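A putative transcriptional regulator (Rhodococcus sp., PDB 2HKU) probably binds DNA as a TetR-family transcriptional regulator, its predicted helix-turn-helix domain carried on an all-helical body that pairs with a second subunit. Local coordinates at residues R65-V70 with V111-S116; A74-G79 with T132-T137; K80-D85 with V100-G105; R136-S141 with A167-I172. All coordinates share one frame; numbering follows the deposited sequence.

Interaction 1 (R65-V70 with V111-S116). With EDO (1,2-ethanediol), chain H.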
loop_
_atom_site.group_PDB
_atom_site.type_symbol
_atom_site.label_atom_id
_atom_site.label_comp_id
_atom_site.label_asym_id
_atom_site.label_seq_id
_atom_site.Cartn_x
_atom_site.Cartn_y
_atom_site.Cartn_z
ATOM N N ARG A 65 -13.562 9.651 13.113
ATOM C CA ARG A 65 -12.936 10.885 12.850
ATOM C C ARG A 65 -11.665 11.139 13.700
ATOM O O ARG A 65 -10.667 11.610 13.162
ATOM C CB ARG A 65 -13.886 12.035 13.058
ATOM C CG ARG A 65 -13.159 13.336 12.859
ATOM C CD ARG A 65 -14.196 14.406 12.591
ATOM N NE ARG A 65 -14.158 14.916 11.223
ATOM C CZ ARG A 65 -13.393 15.930 10.823
ATOM N NH1 ARG A 65 -13.454 16.329 9.564
ATOM N NH2 ARG A 65 -12.575 16.543 11.682
ATOM N N LEU A 66 -11.713 10.852 14.996
ATOM C CA LEU A 66 -10.433 10.784 15.782
ATOM C C LEU A 66 -9.340 9.895 15.122
ATOM O O LEU A 66 -8.220 10.337 14.986
ATOM C CB LEU A 66 -10.658 10.365 17.236
ATOM C CG LEU A 66 -9.470 10.312 18.251
ATOM C CD1 LEU A 66 -8.687 11.582 18.354
ATOM C CD2 LEU A 66 -9.970 9.892 19.614
ATOM N N PHE A 67 -9.709 8.674 14.680
ATOM C CA PHE A 67 -8.792 7.749 14.084
ATOM C C PHE A 67 -8.190 8.352 12.808
ATOM O O PHE A 67 -6.972 8.332 12.641
ATOM C CB PHE A 67 -9.505 6.442 13.651
ATOM C CG PHE A 67 -8.540 5.416 13.108
ATOM C CD1 PHE A 67 -7.682 4.740 13.995
ATOM C CD2 PHE A 67 -8.395 5.238 11.790
ATOM C CE1 PHE A 67 -6.771 3.821 13.553
ATOM C CE2 PHE A 67 -7.522 4.280 11.295
ATOM C CZ PHE A 67 -6.707 3.579 12.137
ATOM N N VAL A 68 -9.044 8.842 11.883
ATOM C CA VAL A 68 -8.474 9.406 10.679
ATOM C C VAL A 68 -7.587 10.652 10.993
ATOM O O VAL A 68 -6.510 10.826 10.390
ATOM C CB VAL A 68 -9.610 9.700 9.568
ATOM C CG1 VAL A 68 -9.001 10.415 8.372
ATOM C CG2 VAL A 68 -10.271 8.407 9.182
ATOM N N GLU A 69 -8.024 11.543 11.892
ATOM C CA GLU A 69 -7.177 12.701 12.141
ATOM C C GLU A 69 -5.830 12.255 12.710
ATOM O O GLU A 69 -4.783 12.738 12.280
ATOM C CB GLU A 69 -7.802 13.672 13.131
ATOM C CG GLU A 69 -8.848 14.512 12.494
ATOM C CD GLU A 69 -9.326 15.577 13.419
ATOM O OE1 GLU A 69 -8.599 15.984 14.367
ATOM O OE2 GLU A 69 -10.437 15.983 13.181
ATOM N N VAL A 70 -5.866 11.338 13.678
ATOM C CA VAL A 70 -4.631 10.776 14.262
ATOM C C VAL A 70 -3.714 10.185 13.183
ATOM O O VAL A 70 -2.438 10.362 13.230
ATOM C CB VAL A 70 -5.000 9.703 15.363
ATOM C CG1 VAL A 70 -3.861 8.776 15.683
ATOM C CG2 VAL A 70 -5.574 10.380 16.633
ATOM N N VAL A 111 2.994 5.413 8.802
ATOM C CA VAL A 111 2.554 5.148 7.400
ATOM C C VAL A 111 1.476 4.042 7.420
ATOM O O VAL A 111 0.467 4.080 6.672
ATOM C CB VAL A 111 3.717 4.681 6.505
ATOM C CG1 VAL A 111 3.257 4.383 5.068
ATOM C CG2 VAL A 111 4.846 5.717 6.495
ATOM N N GLU A 112 1.746 2.993 8.186
ATOM C CA GLU A 112 0.833 1.856 8.236
ATOM C C GLU A 112 -0.542 2.255 8.820
ATOM O O GLU A 112 -1.599 1.934 8.243
ATOM C CB GLU A 112 1.471 0.695 8.990
ATOM C CG GLU A 112 0.488 -0.429 9.271
ATOM C CD GLU A 112 1.042 -1.486 10.202
ATOM O OE1 GLU A 112 2.303 -1.528 10.457
ATOM O OE2 GLU A 112 0.197 -2.270 10.675
ATOM N N LEU A 113 -0.576 3.007 9.900
ATOM C CA LEU A 113 -1.848 3.596 10.312
ATOM C C LEU A 113 -2.590 4.423 9.239
ATOM O O LEU A 113 -3.852 4.358 9.131
ATOM C CB LEU A 113 -1.645 4.500 11.531
ATOM C CG LEU A 113 -2.781 4.956 12.382
ATOM C CD1 LEU A 113 -3.440 3.661 12.934
ATOM C CD2 LEU A 113 -2.203 5.780 13.539
ATOM N N PHE A 114 -1.848 5.212 8.456
ATOM C CA PHE A 114 -2.478 6.082 7.497
ATOM C C PHE A 114 -3.001 5.203 6.344
ATOM O O PHE A 114 -4.066 5.484 5.800
ATOM C CB PHE A 114 -1.433 7.048 6.917
ATOM C CG PHE A 114 -1.985 7.942 5.824
ATOM C CD1 PHE A 114 -3.056 8.806 6.073
ATOM C CD2 PHE A 114 -1.385 7.940 4.550
ATOM C CE1 PHE A 114 -3.551 9.655 5.067
ATOM C CE2 PHE A 114 -1.831 8.794 3.553
ATOM C CZ PHE A 114 -2.935 9.640 3.753
ATOM N N THR A 115 -2.236 4.176 5.940
ATOM C CA THR A 115 -2.781 3.148 4.976
ATOM C C THR A 115 -4.104 2.504 5.480
ATOM O O THR A 115 -5.053 2.310 4.666
ATOM C CB THR A 115 -1.700 2.048 4.495
ATOM O OG1 THR A 115 -1.381 1.161 5.576
ATOM C CG2 THR A 115 -0.488 2.701 3.956
ATOM N N SER A 116 -4.198 2.207 6.784
ATOM C CA SER A 116 -5.445 1.654 7.375
ATOM C C SER A 116 -6.535 2.662 7.336
ATOM O O SER A 116 -7.723 2.339 6.949
ATOM C CB SER A 116 -5.276 1.146 8.797
ATOM O OG SER A 116 -4.390 0.041 8.686
HETATM C C1 EDO H . -7.607 -2.991 7.221
HETATM O O1 EDO H . -7.371 -4.354 7.770
HETATM C C2 EDO H . -7.318 -1.699 8.053
HETATM O O2 EDO H . -8.261 -0.579 7.675
#

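Interaction 2 (A74-G79 with T132-T137)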
loop_
_atom_site.group_PDB
_atom_site.type_symbol
_atom_site.label_atom_id
_atom_site.label_comp_id
_atom_site.label_asym_id
_atom_site.label_seq_id
_atom_site.Cartn_x
_atom_site.Cartn_y
_atom_site.Cartn_z
ATOM N N ALA A 74 -0.057 11.565 12.195
ATOM C CA ALA A 74 1.059 10.587 12.253
ATOM C C ALA A 74 1.881 10.469 11.017
ATOM O O ALA A 74 3.096 10.538 11.050
ATOM C CB ALA A 74 0.549 9.166 12.724
ATOM N N VAL A 75 1.263 10.256 9.862
ATOM C CA VAL A 75 2.043 10.182 8.663
ATOM C C VAL A 75 2.702 11.516 8.214
ATOM O O VAL A 75 3.778 11.506 7.605
ATOM C CB VAL A 75 1.212 9.536 7.404
ATOM C CG1 VAL A 75 0.206 10.589 6.770
ATOM C CG2 VAL A 75 2.180 9.078 6.381
ATOM N N LEU A 76 2.039 12.641 8.413
ATOM C CA LEU A 76 2.642 13.952 8.166
ATOM C C LEU A 76 3.877 14.186 9.038
ATOM O O LEU A 76 4.912 14.675 8.578
ATOM C CB LEU A 76 1.595 15.047 8.477
ATOM C CG LEU A 76 0.532 15.082 7.340
ATOM C CD1 LEU A 76 -0.525 16.111 7.621
ATOM C CD2 LEU A 76 1.216 15.449 6.133
ATOM N N ARG A 77 3.724 13.833 10.299
ATOM C CA ARG A 77 4.836 13.993 11.235
ATOM C C ARG A 77 5.965 13.041 10.877
ATOM O O ARG A 77 7.170 13.425 10.790
ATOM C CB ARG A 77 4.298 13.844 12.660
ATOM C CG ARG A 77 3.389 15.058 13.063
ATOM C CD ARG A 77 3.295 15.207 14.593
ATOM N NE ARG A 77 2.781 16.562 14.993
ATOM C CZ ARG A 77 1.500 16.864 15.208
ATOM N NH1 ARG A 77 0.552 15.947 15.073
ATOM N NH2 ARG A 77 1.158 18.097 15.547
ATOM N N ALA A 78 5.622 11.765 10.635
ATOM C CA ALA A 78 6.628 10.816 10.016
ATOM C C ALA A 78 7.313 11.287 8.774
ATOM O O ALA A 78 8.519 11.157 8.640
ATOM C CB ALA A 78 5.999 9.430 9.742
ATOM N N GLY A 79 6.601 11.832 7.800
ATOM C CA GLY A 79 7.242 12.370 6.627
ATOM C C GLY A 79 8.173 13.559 6.973
ATOM O O GLY A 79 9.269 13.663 6.421
ATOM N N THR A 132 -7.455 13.023 1.455
ATOM C CA THR A 132 -6.956 13.623 0.239
ATOM C C THR A 132 -6.087 14.841 0.520
ATOM O O THR A 132 -5.088 15.070 -0.177
ATOM C CB THR A 132 -8.055 13.860 -0.869
ATOM O OG1 THR A 132 -9.047 14.711 -0.372
ATOM C CG2 THR A 132 -8.725 12.654 -1.130
ATOM N N ASP A 133 -6.447 15.658 1.494
ATOM C CA ASP A 133 -5.584 16.736 1.771
ATOM C C ASP A 133 -4.207 16.237 2.192
ATOM O O ASP A 133 -3.247 16.841 1.830
ATOM C CB ASP A 133 -6.107 17.664 2.873
ATOM C CG ASP A 133 -7.156 18.727 2.339
ATOM O OD1 ASP A 133 -7.343 18.855 1.099
ATOM O OD2 ASP A 133 -7.761 19.385 3.196
ATOM N N THR A 134 -4.177 15.207 3.039
ATOM C CA THR A 134 -2.951 14.587 3.629
ATOM C C THR A 134 -2.084 14.023 2.525
ATOM O O THR A 134 -0.928 14.303 2.454
ATOM C CB THR A 134 -3.290 13.532 4.763
ATOM O OG1 THR A 134 -4.042 14.192 5.805
ATOM C CG2 THR A 134 -1.979 12.868 5.415
ATOM N N LEU A 135 -2.699 13.331 1.576
ATOM C CA LEU A 135 -2.018 12.816 0.414
ATOM C C LEU A 135 -1.426 13.876 -0.460
ATOM O O LEU A 135 -0.317 13.718 -0.899
ATOM C CB LEU A 135 -2.937 11.946 -0.526
ATOM C CG LEU A 135 -3.207 10.502 -0.197
ATOM C CD1 LEU A 135 -4.187 9.786 -1.302
ATOM C CD2 LEU A 135 -1.867 9.748 -0.055
ATOM N N ARG A 136 -2.182 14.933 -0.797
ATOM C CA ARG A 136 -1.601 16.000 -1.612
ATOM C C ARG A 136 -0.405 16.619 -0.918
ATOM O O ARG A 136 0.557 16.993 -1.582
ATOM C CB ARG A 136 -2.620 17.128 -1.743
ATOM C CG ARG A 136 -3.649 16.788 -2.826
ATOM C CD ARG A 136 -4.848 17.883 -2.922
ATOM N NE ARG A 136 -5.698 17.559 -4.106
ATOM C CZ ARG A 136 -5.393 17.696 -5.393
ATOM N NH1 ARG A 136 -4.199 18.138 -5.788
ATOM N NH2 ARG A 136 -6.315 17.387 -6.342
ATOM N N THR A 137 -0.503 16.798 0.394
ATOM C CA THR A 137 0.620 17.440 1.197
ATOM C C THR A 137 1.853 16.541 1.206
ATOM O O THR A 137 2.984 17.059 1.127
ATOM C CB THR A 137 0.192 17.700 2.658
ATOM O OG1 THR A 137 -0.936 18.605 2.706
ATOM C CG2 THR A 137 1.370 18.334 3.566
#

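Interaction 3 (K80-D85 with V100-G105). With EDO (1,2-ethanediol), chain D.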
loop_
_atom_site.group_PDB
_atom_site.type_symbol
_atom_site.label_atom_id
_atom_site.label_comp_id
_atom_site.label_asym_id
_atom_site.label_seq_id
_atom_site.Cartn_x
_atom_site.Cartn_y
_atom_site.Cartn_z
ATOM N N LYS A 80 7.748 14.469 7.845
ATOM C CA LYS A 80 8.642 15.601 8.215
ATOM C C LYS A 80 9.899 15.132 8.977
ATOM O O LYS A 80 10.996 15.622 8.727
ATOM C CB LYS A 80 7.878 16.652 9.040
ATOM C CG LYS A 80 8.706 17.936 9.234
ATOM C CD LYS A 80 8.116 18.751 10.366
ATOM C CE LYS A 80 8.737 20.193 10.369
ATOM N NZ LYS A 80 10.113 20.132 11.014
ATOM N N ARG A 81 9.721 14.186 9.898
ATOM C CA ARG A 81 10.851 13.582 10.623
ATOM C C ARG A 81 11.868 12.959 9.699
ATOM O O ARG A 81 13.096 13.199 9.858
ATOM C CB ARG A 81 10.347 12.628 11.706
ATOM C CG ARG A 81 11.386 11.697 12.345
ATOM C CD ARG A 81 12.455 12.493 13.172
ATOM N NE ARG A 81 11.854 13.546 13.971
ATOM C CZ ARG A 81 12.463 14.691 14.333
ATOM N NH1 ARG A 81 13.706 14.973 13.936
ATOM N NH2 ARG A 81 11.792 15.573 15.066
ATOM N N ALA A 82 11.405 12.246 8.649
ATOM C CA ALA A 82 12.272 11.677 7.665
ATOM C C ALA A 82 13.046 12.750 6.909
ATOM O O ALA A 82 14.259 12.612 6.725
ATOM C CB ALA A 82 11.465 10.735 6.607
ATOM N N GLU A 83 12.350 13.781 6.422
ATOM C CA GLU A 83 12.960 14.876 5.699
ATOM C C GLU A 83 13.978 15.636 6.643
ATOM O O GLU A 83 15.061 16.065 6.212
ATOM C CB GLU A 83 11.868 15.835 5.215
ATOM C CG GLU A 83 11.014 15.106 4.178
ATOM C CD GLU A 83 9.838 15.919 3.623
ATOM O OE1 GLU A 83 9.450 16.948 4.238
ATOM O OE2 GLU A 83 9.347 15.491 2.554
ATOM N N ASP A 84 13.638 15.681 7.910
ATOM C CA ASP A 84 14.413 16.455 8.853
ATOM C C ASP A 84 15.699 15.728 9.096
ATOM O O ASP A 84 16.758 16.340 8.965
ATOM C CB ASP A 84 13.617 16.667 10.120
ATOM C CG ASP A 84 12.790 17.902 10.064
ATOM O OD1 ASP A 84 13.017 18.732 9.152
ATOM O OD2 ASP A 84 11.952 18.077 10.962
ATOM N N ASP A 85 15.585 14.418 9.353
ATOM C CA ASP A 85 16.718 13.518 9.628
ATOM C C ASP A 85 17.569 13.383 8.403
ATOM O O ASP A 85 18.796 13.278 8.531
ATOM C CB ASP A 85 16.339 12.115 10.272
ATOM C CG ASP A 85 15.784 12.221 11.725
ATOM O OD1 ASP A 85 15.497 13.358 12.184
ATOM O OD2 ASP A 85 15.562 11.164 12.433
ATOM N N VAL A 100 14.590 7.429 3.472
ATOM C CA VAL A 100 13.898 6.109 3.244
ATOM C C VAL A 100 13.975 5.231 4.436
ATOM O O VAL A 100 12.982 4.694 4.930
ATOM C CB VAL A 100 14.500 5.439 1.958
ATOM C CG1 VAL A 100 13.896 4.093 1.697
ATOM C CG2 VAL A 100 14.291 6.335 0.798
ATOM N N GLY A 101 15.183 5.118 5.014
ATOM C CA GLY A 101 15.306 4.419 6.290
ATOM C C GLY A 101 14.422 4.899 7.391
ATOM O O GLY A 101 13.983 4.095 8.204
ATOM N N SER A 102 14.149 6.202 7.471
ATOM C CA SER A 102 13.205 6.715 8.507
ATOM C C SER A 102 11.758 6.278 8.276
ATOM O O SER A 102 11.063 5.757 9.179
ATOM C CB SER A 102 13.193 8.275 8.522
ATOM O OG SER A 102 12.502 8.744 9.680
ATOM N N LEU A 103 11.281 6.534 7.065
ATOM C CA LEU A 103 9.880 6.133 6.720
ATOM C C LEU A 103 9.693 4.617 6.841
ATOM O O LEU A 103 8.710 4.209 7.316
ATOM C CB LEU A 103 9.526 6.612 5.300
ATOM C CG LEU A 103 9.446 8.136 5.177
ATOM C CD1 LEU A 103 9.252 8.397 3.737
ATOM C CD2 LEU A 103 8.304 8.733 6.119
ATOM N N LEU A 104 10.667 3.798 6.415
ATOM C CA LEU A 104 10.485 2.339 6.402
ATOM C C LEU A 104 10.758 1.720 7.732
ATOM O O LEU A 104 10.282 0.614 8.042
ATOM C CB LEU A 104 11.313 1.664 5.299
ATOM C CG LEU A 104 10.898 2.102 3.889
ATOM C CD1 LEU A 104 11.718 1.455 2.770
ATOM C CD2 LEU A 104 9.410 1.816 3.655
ATOM N N GLY A 105 11.510 2.440 8.572
ATOM C CA GLY A 105 11.795 1.928 9.895
ATOM C C GLY A 105 11.036 2.570 11.020
ATOM O O GLY A 105 9.914 2.154 11.334
HETATM C C1 EDO D . 10.095 12.813 0.408
HETATM O O1 EDO D . 10.641 14.121 0.747
HETATM C C2 EDO D . 9.127 12.560 1.539
HETATM O O2 EDO D . 7.971 13.368 1.197
HETATM O O HOH W 1 14.020 8.931 11.743
#

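Interaction 4 (R136-S141 with A167-I172). With EDO (1,2-ethanediol), chain D.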
loop_
_atom_site.group_PDB
_atom_site.type_symbol
_atom_site.label_atom_id
_atom_site.label_comp_id
_atom_site.label_asym_id
_atom_site.label_seq_id
_atom_site.Cartn_x
_atom_site.Cartn_y
_atom_site.Cartn_z
ATOM N N ARG A 136 -2.182 14.933 -0.797
ATOM C CA ARG A 136 -1.601 16.000 -1.612
ATOM C C ARG A 136 -0.405 16.619 -0.918
ATOM O O ARG A 136 0.557 16.993 -1.582
ATOM C CB ARG A 136 -2.620 17.128 -1.743
ATOM C CG ARG A 136 -3.649 16.788 -2.826
ATOM C CD ARG A 136 -4.848 17.883 -2.922
ATOM N NE ARG A 136 -5.698 17.559 -4.106
ATOM C CZ ARG A 136 -5.393 17.696 -5.393
ATOM N NH1 ARG A 136 -4.199 18.138 -5.788
ATOM N NH2 ARG A 136 -6.315 17.387 -6.342
ATOM N N THR A 137 -0.503 16.798 0.394
ATOM C CA THR A 137 0.620 17.440 1.197
ATOM C C THR A 137 1.853 16.541 1.206
ATOM O O THR A 137 2.984 17.059 1.127
ATOM C CB THR A 137 0.192 17.700 2.658
ATOM O OG1 THR A 137 -0.936 18.605 2.706
ATOM C CG2 THR A 137 1.370 18.334 3.566
ATOM N N LEU A 138 1.668 15.203 1.416
ATOM C CA LEU A 138 2.805 14.252 1.336
ATOM C C LEU A 138 3.435 14.374 -0.043
ATOM O O LEU A 138 4.663 14.458 -0.173
ATOM C CB LEU A 138 2.355 12.794 1.555
ATOM C CG LEU A 138 1.830 12.375 2.912
ATOM C CD1 LEU A 138 1.317 10.932 3.083
ATOM C CD2 LEU A 138 3.050 12.627 3.964
ATOM N N HIS A 139 2.608 14.387 -1.089
ATOM C CA HIS A 139 3.130 14.453 -2.459
ATOM C C HIS A 139 3.818 15.793 -2.824
ATOM O O HIS A 139 4.913 15.795 -3.435
ATOM C CB HIS A 139 1.975 14.186 -3.471
ATOM C CG HIS A 139 1.463 12.756 -3.462
ATOM N ND1 HIS A 139 0.177 12.417 -3.825
ATOM C CD2 HIS A 139 2.096 11.583 -3.241
ATOM C CE1 HIS A 139 0.026 11.100 -3.777
ATOM N NE2 HIS A 139 1.184 10.567 -3.457
ATOM N N SER A 140 3.254 16.907 -2.349
ATOM C CA SER A 140 3.951 18.244 -2.465
ATOM C C SER A 140 5.264 18.204 -1.695
ATOM O O SER A 140 6.304 18.697 -2.162
ATOM C CB SER A 140 3.057 19.387 -1.861
ATOM O OG SER A 140 1.994 19.481 -2.770
ATOM N N SER A 141 5.184 17.663 -0.510
ATOM C CA SER A 141 6.321 17.621 0.330
ATOM C C SER A 141 7.456 16.839 -0.375
ATOM O O SER A 141 8.621 17.207 -0.238
ATOM C CB SER A 141 6.001 17.066 1.732
ATOM O OG SER A 141 6.010 15.623 1.682
ATOM N N ALA A 167 5.341 8.408 -7.352
ATOM C CA ALA A 167 6.048 7.122 -7.495
ATOM C C ALA A 167 6.815 6.798 -6.260
ATOM O O ALA A 167 6.850 5.637 -5.818
ATOM C CB ALA A 167 7.010 7.169 -8.719
ATOM N N PHE A 168 7.383 7.820 -5.635
ATOM C CA PHE A 168 8.089 7.636 -4.355
ATOM C C PHE A 168 7.037 7.256 -3.229
ATOM O O PHE A 168 7.168 6.266 -2.525
ATOM C CB PHE A 168 8.847 8.902 -3.923
ATOM C CG PHE A 168 9.512 8.744 -2.488
ATOM C CD1 PHE A 168 10.710 8.055 -2.344
ATOM C CD2 PHE A 168 8.890 9.262 -1.340
ATOM C CE1 PHE A 168 11.307 7.898 -1.034
ATOM C CE2 PHE A 168 9.406 9.154 -0.042
ATOM C CZ PHE A 168 10.623 8.410 0.143
ATOM N N TRP A 169 5.999 8.055 -3.067
ATOM C CA TRP A 169 5.011 7.744 -2.037
ATOM C C TRP A 169 4.262 6.388 -2.190
ATOM O O TRP A 169 3.999 5.729 -1.201
ATOM C CB TRP A 169 4.053 8.942 -1.783
ATOM C CG TRP A 169 4.720 9.907 -0.766
ATOM C CD1 TRP A 169 5.326 11.113 -1.041
ATOM C CD2 TRP A 169 4.897 9.663 0.618
ATOM N NE1 TRP A 169 5.887 11.625 0.127
ATOM C CE2 TRP A 169 5.624 10.744 1.152
ATOM C CE3 TRP A 169 4.544 8.589 1.475
ATOM C CZ2 TRP A 169 5.988 10.796 2.499
ATOM C CZ3 TRP A 169 4.889 8.665 2.824
ATOM C CH2 TRP A 169 5.532 9.784 3.332
ATOM N N SER A 170 3.786 6.063 -3.387
ATOM C CA SER A 170 3.072 4.761 -3.529
ATOM C C SER A 170 3.954 3.542 -3.306
ATOM O O SER A 170 3.493 2.578 -2.737
ATOM C CB SER A 170 2.446 4.652 -4.889
ATOM O OG SER A 170 3.429 4.921 -5.843
ATOM N N ALA A 171 5.244 3.629 -3.680
ATOM C CA ALA A 171 6.291 2.615 -3.240
ATOM C C ALA A 171 6.402 2.513 -1.698
ATOM O O ALA A 171 6.386 1.416 -1.098
ATOM C CB ALA A 171 7.706 2.958 -3.852
ATOM N N ILE A 172 6.580 3.676 -1.047
ATOM C CA ILE A 172 6.596 3.679 0.382
ATOM C C ILE A 172 5.364 2.960 0.992
ATOM O O ILE A 172 5.535 2.091 1.819
ATOM C CB ILE A 172 6.818 5.119 0.996
ATOM C CG1 ILE A 172 8.239 5.668 0.628
ATOM C CG2 ILE A 172 6.533 5.089 2.476
ATOM C CD1 ILE A 172 9.441 4.973 1.365
HETATM C C1 EDO D . 10.095 12.813 0.408
HETATM O O1 EDO D . 10.641 14.121 0.747
HETATM C C2 EDO D . 9.127 12.560 1.539
HETATM O O2 EDO D . 7.971 13.368 1.197
#

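Interaction 1 (R65-V70 with V111-S116)
Glu112 O is gripped twice, by Thr115 OG1 at 2.8 Å and by Ser116 N at 3.0 Å, and this secures the turn that presents Leu113 and Ser116 to Phe67 and Val70. Threonine suits its place because its hydroxyl can turn back to a carbonyl of its own helix instead of needing a partner in the apolar surroundings. Across the contact everything is apolar. Leu113 sends one methyl to each partner: CD1 approaches the CE1–CZ end of the phenyl ring obliquely, 3.4 Å from Phe67 CZ, while CD2 lies 4.0 Å from Val70 CG1. The ring reaches that far because Phe67 CG stands anti to the backbone N (chi1 -176°), which carries the aromatic group off the side of its helix and across the gap. Ser116 CB adds a looser touch at the ring edge, 4.4 Å from Phe67 CZ; serine is short enough for the phenyl end to come up beside its CB. With an alanine in place of Leu113 both branches go, and Phe67 and Val70 would probably face a gap, the phenyl ring less firmly held. An ethanediol molecule, probably from the crystallisation liquor, donates from O2 to Ser116 O at 3.1 Å and also bonds to Ser116 O of the second subunit. The segments cross well aslant, 137° between their N-to-C directions. Helix 21-36 packs behind helix 63-87, Ala29 and Thr30 on Val70 and Phe33 edge-to-face with Phe67, while helix 108-120 is backed by helices 125-152 and 161-181, so the contact joins the probable DNA-binding domain to the body.

Interaction 2 (A74-G79 with T132-T137)
Val75 and Leu76 meet Thr134 and Thr137 in the helical body of the TetR fold, where helix 63-87, which links the predicted helix-turn-helix to that body, runs nearly parallel to helix 125-152. The segment axes are 10.5 Å apart and only 8° from parallel, and Val75, Leu76 and the threonine methyls bridge this distance. The apolar contacts come first, and all of them on the threonine side are made by methyl groups. Thr134 CG2 stands anti to the backbone N and is thereby aimed at the other helix, where it presses on Val75 CG1 at 3.4 Å, closer than carbons usually pack. Val75 CG1 lies between its own backbone N and carbonyl carbon (chi1 77°), and this is the branch that meets the threonine methyl. Leu76 comes in obliquely beside it, with CG 3.9 Å from Thr134 CG2. Farther out, its CD2 meets Thr137 CG2 at 3.9 Å, the two side chains crossing at about a right angle near the surface. Phe114 of helix 108-120 packs on both Val75 and Thr134 and so closes the buried end. The polar contacts stay within helix 125-152: threonine fits here because it can show its methyl outward while its hydroxyl serves its own backbone. Thr134 OG1 bonds to Leu130 O. Thr137 OG1 reaches Asp133 O at 3.0 Å, from the face of the carbonyl plane opposite to Thr137 N.

Interaction 3 (K80-D85 with V100-G105)
Ala82 packs against Ser102 and Leu103; Ala82 CA and Ser102 CA, the nearest such pair across the two segments, lie 5.1 Å apart. Taken in order, the segment begins with Val100, well into helix 92-104, whose side chain turns from helix 63-87 and packs on Val194 and Ile197 of helix 190-201. Ser102 follows, directed at the other helix. Its CB lies 3.6 Å from Ala82 CB, a pairing of two small residues that lets the segment axes come within 8.4 Å. With OG anti to the backbone N (chi1 -168°), the hydroxyl passes beside Ala82 CA and meets a water at 2.6 Å. That water donates to Asp85 OD2 at 2.8 Å, giving Ser102 an indirect polar link where no direct partner comes from the facing helix. The other carboxylate oxygen, Asp85 OD1, takes a salt-bridge hydrogen bond from Arg81 NH1 at 3.0 Å, almost within the guanidinium plane, one turn earlier in the same helix. Leu103 comes next, and its branched end swings in so that CG sits 3.6 Å from Ala82 CB, with CD2 close behind; the small methyl of alanine suits this close approach. Leu104 serves other helices, resting on Leu190 and Ile172, and its O accepts from Lys179 NZ. At Gly105 the chain leaves helical geometry, and a side chain there would run into Gly101 O. Two successive helices crossing at 153° around an alanine form an antiparallel helix hairpin, by which helix 63-87 of this TetR-like fold is joined to the C-terminal body.

Interaction 4 (R136-S141 with A167-I172)
Trp169 reaches from helix 161-181 onto Leu138 and His139 of helix 125-152, and most of the contact is carbon against ring. A CH-pi contact leads: Leu138 CB sits over one face of the indole, 4.0 Å from the centroid of the five-membered ring and only 13° off its normal. Leu138 CG stands anti to the carbonyl carbon (chi1 -67°), which brings CD2 round to the benzene part, 3.8 Å from Trp169 CZ2, the two side chains crossing at about a right angle. Phe168 CE2 lies over the opposite indole face, toward its rim, so both faces have a carbon neighbour. His139 meets the start of the tryptophan side chain instead: Trp169 CB lies at the imidazole edge, 3.6 Å from His139 CD2, and the two rings stand oblique to each other. These successive helices, crossing at 121°, belong to the C-terminal domain of the TetR fold, and Gln178 of the second subunit packs on His139. The polar contacts gather at the indole nitrogen. Trp169 NE1 donates to O2 of an ethanediol, probably from the crystallisation liquor, at 2.9 Å, although the bond is bent, with an angle of 142° at the hydrogen. A leucine in place of Trp169 would probably leave Leu138 without a flat surface to lie on and the diol without this donor. The diol is also bound by Leu146 N. Beside it, Ser141 turns its hydroxyl back on its own helix, OG donating to Leu138 O at 2.6 Å.

From the N terminus the chain passes through the predicted helix-turn-helix, then along helix 63-87, which links that region to the body and opens three of the contacts in turn. Interaction 3 closes first, within the short hairpin to helix 92-104, and lies within the longer loops of both interactions 1 and 2. Interaction 1 closes next on helix 108-120, and interaction 2 afterwards on helix 125-152; having opened later and closed later, it crosses interaction 1. These two touch where Phe114 packs on Leu135 and Val111 on Val75. Interaction 4 starts where interaction 2 ends, sharing Arg136 and Thr137, and ties in helix 161-181. Phe168 touches Val100 and Leu103, connecting interactions 3 and 4.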